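Local structure of dihydrodipicolinate reductase N-terminus domain-containing protein (Mycobacterium smegmatis, 6IAQ) at residues R199-V212 against D254-F268. The protein is a native amine dehydrogenase that binds NADP and probably uses NADPH for the reductive amination of ketones to amines. Residues are numbered along the deposited sequence; the frame is centred on the assembly and turned at random.
Sequences RPPTFGRNVLDALV and DIDRIETEEGPVFEF
Leu208 of helix 203-212 lies on the face of the hairpin formed by strands 254-260 and 265-268, over Ile258, Phe266 and Phe268. Its CB lies against Ile258 CD1 at 3.5 Å. With chi1 at -63°, CG turns beside the backbone N and carries the two methyls onto the sheet: CD1 settles on the backbone, 3.4 Å from Asp256 O, while CD2 wedges between the CB atoms of Phe266 and Phe268. A turn later, Val212 CG2 sits over one face of the Phe266 ring, a CH-pi contact 4.2 Å from its centroid, and also touches Ile258 CG2. Gly204 CA meets the edge of the Phe268 ring, 3.4 Å from CD2. Polar bonds hold the helix start. Thr202, the N-cap, accepts from Arg205 N through OG1 and gives its hydroxyl proton to Asp256 OD2 (2.7 Å), from above the carboxylate plane; Asp256 OD1 binds Thr224. Asp254 OD1 takes Arg199 NH2 on its syn side at 3.1 Å, and Thr226 bonds to both residues. Asp254 OD2 accepts from two waters, which accept the N-H groups of Phe203 and Gly204 respectively. Here a helix packs nearly along a beta hairpin, 25° from strand 254-260, on one face of the mixed sheet of the alpha+beta C-terminal domain.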
loop_
_atom_site.group_PDB
_atom_site.type_symbol
_atom_site.label_atom_id
_atom_site.label_comp_id
_atom_site.label_asym_id
_atom_site.label_seq_id
_atom_site.Cartn_x
_atom_site.Cartn_y
_atom_site.Cartn_z
ATOM N N ARG A 199 -2.236 -32.630 -7.127
ATOM C CA ARG A 199 -2.058 -31.312 -7.814
ATOM C C ARG A 199 -1.671 -30.281 -6.762
ATOM O O ARG A 199 -2.294 -30.219 -5.704
ATOM C CB ARG A 199 -3.312 -30.870 -8.573
ATOM C CG ARG A 199 -3.023 -29.763 -9.581
ATOM C CD ARG A 199 -3.916 -28.571 -9.348
ATOM N NE ARG A 199 -3.465 -27.357 -10.032
ATOM C CZ ARG A 199 -4.284 -26.351 -10.349
ATOM N NH1 ARG A 199 -5.567 -26.438 -10.055
ATOM N NH2 ARG A 199 -3.829 -25.263 -10.953
ATOM N N PRO A 200 -0.611 -29.479 -6.973
ATOM C CA PRO A 200 -0.192 -28.501 -5.968
ATOM C C PRO A 200 -1.259 -27.447 -5.689
ATOM O O PRO A 200 -2.139 -27.222 -6.534
ATOM C CB PRO A 200 1.090 -27.841 -6.506
ATOM C CG PRO A 200 1.266 -28.351 -7.906
ATOM C CD PRO A 200 0.285 -29.501 -8.123
ATOM N N PRO A 201 -1.169 -26.753 -4.533
ATOM C CA PRO A 201 -2.075 -25.648 -4.238
ATOM C C PRO A 201 -1.857 -24.523 -5.278
ATOM O O PRO A 201 -0.782 -24.373 -5.843
ATOM C CB PRO A 201 -1.684 -25.198 -2.817
ATOM C CG PRO A 201 -0.211 -25.610 -2.677
ATOM C CD PRO A 201 -0.092 -26.880 -3.522
ATOM N N THR A 202 -2.918 -23.796 -5.573
ATOM C CA THR A 202 -2.887 -22.632 -6.489
ATOM C C THR A 202 -2.124 -21.492 -5.809
ATOM O O THR A 202 -2.201 -21.337 -4.578
ATOM C CB THR A 202 -4.297 -22.227 -6.929
ATOM O OG1 THR A 202 -5.014 -21.858 -5.743
ATOM C CG2 THR A 202 -4.986 -23.345 -7.688
ATOM N N PHE A 203 -1.425 -20.687 -6.607
ATOM C CA PHE A 203 -0.748 -19.455 -6.122
ATOM C C PHE A 203 -1.749 -18.591 -5.355
ATOM O O PHE A 203 -1.403 -18.053 -4.279
ATOM C CB PHE A 203 -0.151 -18.667 -7.286
ATOM C CG PHE A 203 0.957 -19.361 -8.044
ATOM C CD1 PHE A 203 1.456 -20.606 -7.658
ATOM C CD2 PHE A 203 1.546 -18.726 -9.120
ATOM C CE1 PHE A 203 2.489 -21.206 -8.363
ATOM C CE2 PHE A 203 2.585 -19.324 -9.810
ATOM C CZ PHE A 203 3.056 -20.552 -9.423
ATOM N N GLY A 204 -2.954 -18.482 -5.894
ATOM C CA GLY A 204 -4.002 -17.611 -5.344
ATOM C C GLY A 204 -4.496 -18.081 -3.993
ATOM O O GLY A 204 -4.891 -17.232 -3.184
ATOM N N ARG A 205 -4.456 -19.388 -3.725
ATOM C CA ARG A 205 -4.878 -19.913 -2.410
ATOM C C ARG A 205 -3.962 -19.333 -1.326
ATOM O O ARG A 205 -4.438 -18.902 -0.247
ATOM C CB ARG A 205 -4.902 -21.441 -2.461
ATOM C CG ARG A 205 -5.066 -22.088 -1.090
ATOM C CD ARG A 205 -6.378 -21.722 -0.420
ATOM N NE ARG A 205 -6.200 -22.044 0.983
ATOM C CZ ARG A 205 -6.306 -23.262 1.484
ATOM N NH1 ARG A 205 -6.651 -24.269 0.698
ATOM N NH2 ARG A 205 -6.120 -23.459 2.775
ATOM N N ASN A 206 -2.660 -19.303 -1.594
ATOM C CA ASN A 206 -1.695 -18.762 -0.613
ATOM C C ASN A 206 -1.958 -17.257 -0.472
ATOM O O ASN A 206 -1.873 -16.758 0.673
ATOM C CB ASN A 206 -0.280 -19.154 -0.992
ATOM C CG ASN A 206 -0.133 -20.658 -1.012
ATOM O OD1 ASN A 206 -0.000 -21.241 -2.094
ATOM N ND2 ASN A 206 -0.205 -21.274 0.176
ATOM N N VAL A 207 -2.290 -16.566 -1.567
ATOM C CA VAL A 207 -2.616 -15.108 -1.496
ATOM C C VAL A 207 -3.779 -14.898 -0.516
ATOM O O VAL A 207 -3.654 -14.060 0.383
ATOM C CB VAL A 207 -2.927 -14.527 -2.890
ATOM C CG1 VAL A 207 -3.508 -13.114 -2.791
ATOM C CG2 VAL A 207 -1.668 -14.491 -3.739
ATOM N N LEU A 208 -4.877 -15.612 -0.707
ATOM C CA LEU A 208 -6.098 -15.424 0.117
ATOM C C LEU A 208 -5.849 -15.882 1.563
ATOM O O LEU A 208 -6.377 -15.227 2.474
ATOM C CB LEU A 208 -7.266 -16.149 -0.544
ATOM C CG LEU A 208 -7.657 -15.638 -1.926
ATOM C CD1 LEU A 208 -8.949 -16.268 -2.416
ATOM C CD2 LEU A 208 -7.735 -14.113 -1.968
ATOM N N ASP A 209 -5.037 -16.915 1.794
ATOM C CA ASP A 209 -4.720 -17.350 3.185
ATOM C C ASP A 209 -4.035 -16.182 3.894
ATOM O O ASP A 209 -4.351 -15.906 5.049
ATOM C CB ASP A 209 -3.841 -18.610 3.232
ATOM C CG ASP A 209 -4.538 -19.908 2.814
ATOM O OD1 ASP A 209 -5.788 -19.924 2.760
ATOM O OD2 ASP A 209 -3.820 -20.912 2.544
ATOM N N ALA A 210 -3.115 -15.493 3.214
ATOM C CA ALA A 210 -2.371 -14.341 3.778
ATOM C C ALA A 210 -3.353 -13.205 4.109
ATOM O O ALA A 210 -3.224 -12.629 5.208
ATOM C CB ALA A 210 -1.298 -13.874 2.823
ATOM N N LEU A 211 -4.268 -12.861 3.192
ATOM C CA LEU A 211 -5.194 -11.711 3.403
ATOM C C LEU A 211 -6.130 -12.031 4.572
ATOM O O LEU A 211 -6.311 -11.188 5.439
ATOM C CB LEU A 211 -5.961 -11.428 2.108
ATOM C CG LEU A 211 -5.161 -10.738 1.007
ATOM C CD1 LEU A 211 -6.005 -10.615 -0.239
ATOM C CD2 LEU A 211 -4.666 -9.372 1.455
ATOM N N VAL A 212 -6.671 -13.240 4.590
ATOM C CA VAL A 212 -7.598 -13.711 5.662
ATOM C C VAL A 212 -6.878 -13.665 7.014
ATOM O O VAL A 212 -7.452 -13.093 7.971
ATOM C CB VAL A 212 -8.154 -15.097 5.320
ATOM C CG1 VAL A 212 -8.822 -15.769 6.512
ATOM C CG2 VAL A 212 -9.110 -15.015 4.130
ATOM N N ASP A 254 -6.779 -19.955 -12.710
ATOM C CA ASP A 254 -7.360 -20.403 -11.429
ATOM C C ASP A 254 -8.346 -19.346 -10.951
ATOM O O ASP A 254 -8.085 -18.178 -11.168
ATOM C CB ASP A 254 -6.319 -20.586 -10.318
ATOM C CG ASP A 254 -5.196 -21.563 -10.597
ATOM O OD1 ASP A 254 -5.477 -22.662 -11.117
ATOM O OD2 ASP A 254 -4.029 -21.204 -10.280
ATOM N N ILE A 255 -9.350 -19.755 -10.196
ATOM C CA ILE A 255 -10.211 -18.879 -9.360
ATOM C C ILE A 255 -10.311 -19.528 -7.986
ATOM O O ILE A 255 -10.595 -20.725 -7.912
ATOM C CB ILE A 255 -11.578 -18.599 -10.018
ATOM C CG1 ILE A 255 -12.413 -17.649 -9.160
ATOM C CG2 ILE A 255 -12.316 -19.876 -10.321
ATOM C CD1 ILE A 255 -13.438 -16.860 -9.965
ATOM N N ASP A 256 -9.942 -18.782 -6.964
ATOM C CA ASP A 256 -9.937 -19.196 -5.552
ATOM C C ASP A 256 -10.880 -18.277 -4.794
ATOM O O ASP A 256 -10.939 -17.075 -5.110
ATOM C CB ASP A 256 -8.521 -19.168 -4.970
ATOM C CG ASP A 256 -7.692 -20.292 -5.547
ATOM O OD1 ASP A 256 -7.979 -21.466 -5.178
ATOM O OD2 ASP A 256 -6.852 -20.004 -6.419
ATOM N N ARG A 257 -11.568 -18.837 -3.810
ATOM C CA ARG A 257 -12.584 -18.118 -3.011
ATOM C C ARG A 257 -12.535 -18.606 -1.578
ATOM O O ARG A 257 -12.538 -19.838 -1.357
ATOM C CB ARG A 257 -13.965 -18.371 -3.611
ATOM C CG ARG A 257 -15.116 -17.712 -2.868
ATOM C CD ARG A 257 -16.391 -18.173 -3.548
ATOM N NE ARG A 257 -17.325 -17.087 -3.728
ATOM C CZ ARG A 257 -18.265 -16.742 -2.856
ATOM N NH1 ARG A 257 -18.430 -17.415 -1.732
ATOM N NH2 ARG A 257 -19.061 -15.720 -3.118
ATOM N N ILE A 258 -12.479 -17.667 -0.643
ATOM C CA ILE A 258 -12.569 -17.953 0.808
ATOM C C ILE A 258 -13.683 -17.091 1.390
ATOM O O ILE A 258 -13.587 -15.847 1.305
ATOM C CB ILE A 258 -11.222 -17.721 1.500
ATOM C CG1 ILE A 258 -10.122 -18.597 0.880
ATOM C CG2 ILE A 258 -11.378 -17.933 3.000
ATOM C CD1 ILE A 258 -8.793 -18.509 1.600
ATOM N N GLU A 259 -14.699 -17.742 1.958
ATOM C CA GLU A 259 -15.731 -17.074 2.790
ATOM C C GLU A 259 -15.272 -17.109 4.235
ATOM O O GLU A 259 -14.752 -18.151 4.658
ATOM C CB GLU A 259 -17.073 -17.771 2.655
ATOM C CG GLU A 259 -17.499 -17.924 1.223
ATOM C CD GLU A 259 -18.900 -18.501 1.087
ATOM O OE1 GLU A 259 -19.580 -18.671 2.130
ATOM O OE2 GLU A 259 -19.291 -18.804 -0.056
ATOM N N THR A 260 -15.450 -16.011 4.951
ATOM C CA THR A 260 -15.119 -15.934 6.388
ATOM C C THR A 260 -16.407 -16.042 7.201
ATOM O O THR A 260 -17.479 -15.661 6.681
ATOM C CB THR A 260 -14.336 -14.654 6.691
ATOM O OG1 THR A 260 -15.194 -13.534 6.452
ATOM C CG2 THR A 260 -13.076 -14.565 5.858
ATOM N N GLU A 261 -16.290 -16.524 8.440
ATOM C CA GLU A 261 -17.428 -16.549 9.391
ATOM C C GLU A 261 -17.908 -15.104 9.587
ATOM O O GLU A 261 -19.115 -14.888 9.605
ATOM C CB GLU A 261 -17.030 -17.241 10.699
ATOM C CG GLU A 261 -16.727 -18.729 10.560
ATOM C CD GLU A 261 -17.878 -19.640 10.112
ATOM O OE1 GLU A 261 -18.994 -19.138 9.757
ATOM O OE2 GLU A 261 -17.656 -20.881 10.079
ATOM N N GLU A 262 -16.989 -14.138 9.642
ATOM C CA GLU A 262 -17.293 -12.735 10.017
ATOM C C GLU A 262 -18.023 -11.984 8.890
ATOM O O GLU A 262 -18.510 -10.878 9.172
ATOM C CB GLU A 262 -16.015 -12.006 10.427
ATOM C CG GLU A 262 -15.357 -12.561 11.674
ATOM C CD GLU A 262 -14.429 -13.751 11.467
ATOM O OE1 GLU A 262 -14.367 -14.288 10.335
ATOM O OE2 GLU A 262 -13.764 -14.146 12.432
ATOM N N GLY A 263 -18.092 -12.509 7.663
ATOM C CA GLY A 263 -18.867 -11.885 6.563
ATOM C C GLY A 263 -18.054 -11.627 5.289
ATOM O O GLY A 263 -18.474 -12.022 4.198
ATOM N N PRO A 264 -16.891 -10.935 5.339
ATOM C CA PRO A 264 -16.096 -10.700 4.127
ATOM C C PRO A 264 -15.799 -11.990 3.355
ATOM O O PRO A 264 -15.477 -13.023 3.946
ATOM C CB PRO A 264 -14.808 -10.062 4.658
ATOM C CG PRO A 264 -15.240 -9.388 5.931
ATOM C CD PRO A 264 -16.292 -10.306 6.524
ATOM N N VAL A 265 -15.939 -11.895 2.041
ATOM C CA VAL A 265 -15.595 -12.952 1.059
ATOM C C VAL A 265 -14.415 -12.448 0.235
ATOM O O VAL A 265 -14.429 -11.264 -0.187
ATOM C CB VAL A 265 -16.802 -13.265 0.168
ATOM C CG1 VAL A 265 -16.442 -14.248 -0.930
ATOM C CG2 VAL A 265 -17.989 -13.750 1.004
ATOM N N PHE A 266 -13.445 -13.323 -0.004
ATOM C CA PHE A 266 -12.255 -13.039 -0.832
ATOM C C PHE A 266 -12.295 -13.920 -2.066
ATOM O O PHE A 266 -12.544 -15.147 -1.931
ATOM C CB PHE A 266 -10.989 -13.298 -0.029
ATOM C CG PHE A 266 -10.865 -12.443 1.193
ATOM C CD1 PHE A 266 -11.546 -12.768 2.353
ATOM C CD2 PHE A 266 -10.085 -11.303 1.173
ATOM C CE1 PHE A 266 -11.450 -11.961 3.470
ATOM C CE2 PHE A 266 -9.972 -10.516 2.306
ATOM C CZ PHE A 266 -10.635 -10.861 3.460
ATOM N N GLU A 267 -12.014 -13.330 -3.224
ATOM C CA GLU A 267 -12.002 -14.063 -4.509
ATOM C C GLU A 267 -10.851 -13.547 -5.367
ATOM O O GLU A 267 -10.661 -12.321 -5.456
ATOM C CB GLU A 267 -13.355 -13.946 -5.211
ATOM C CG GLU A 267 -13.500 -14.921 -6.358
ATOM C CD GLU A 267 -14.915 -15.121 -6.879
ATOM O OE1 GLU A 267 -15.689 -15.874 -6.256
ATOM O OE2 GLU A 267 -15.237 -14.519 -7.892
ATOM N N PHE A 268 -10.109 -14.459 -5.990
ATOM C CA PHE A 268 -8.916 -14.111 -6.802
ATOM C C PHE A 268 -8.845 -15.013 -8.028
ATOM O O PHE A 268 -8.742 -16.243 -7.900
ATOM C CB PHE A 268 -7.667 -14.174 -5.915
ATOM C CG PHE A 268 -6.382 -13.858 -6.636
ATOM C CD1 PHE A 268 -6.223 -12.648 -7.298
ATOM C CD2 PHE A 268 -5.303 -14.719 -6.571
ATOM C CE1 PHE A 268 -5.039 -12.338 -7.944
ATOM C CE2 PHE A 268 -4.121 -14.424 -7.230
ATOM C CZ PHE A 268 -3.982 -13.230 -7.902
HETATM O O HOH W 1 -1.533 -21.642 -9.461
HETATM O O HOH W 2 -3.787 -18.939 -8.650
#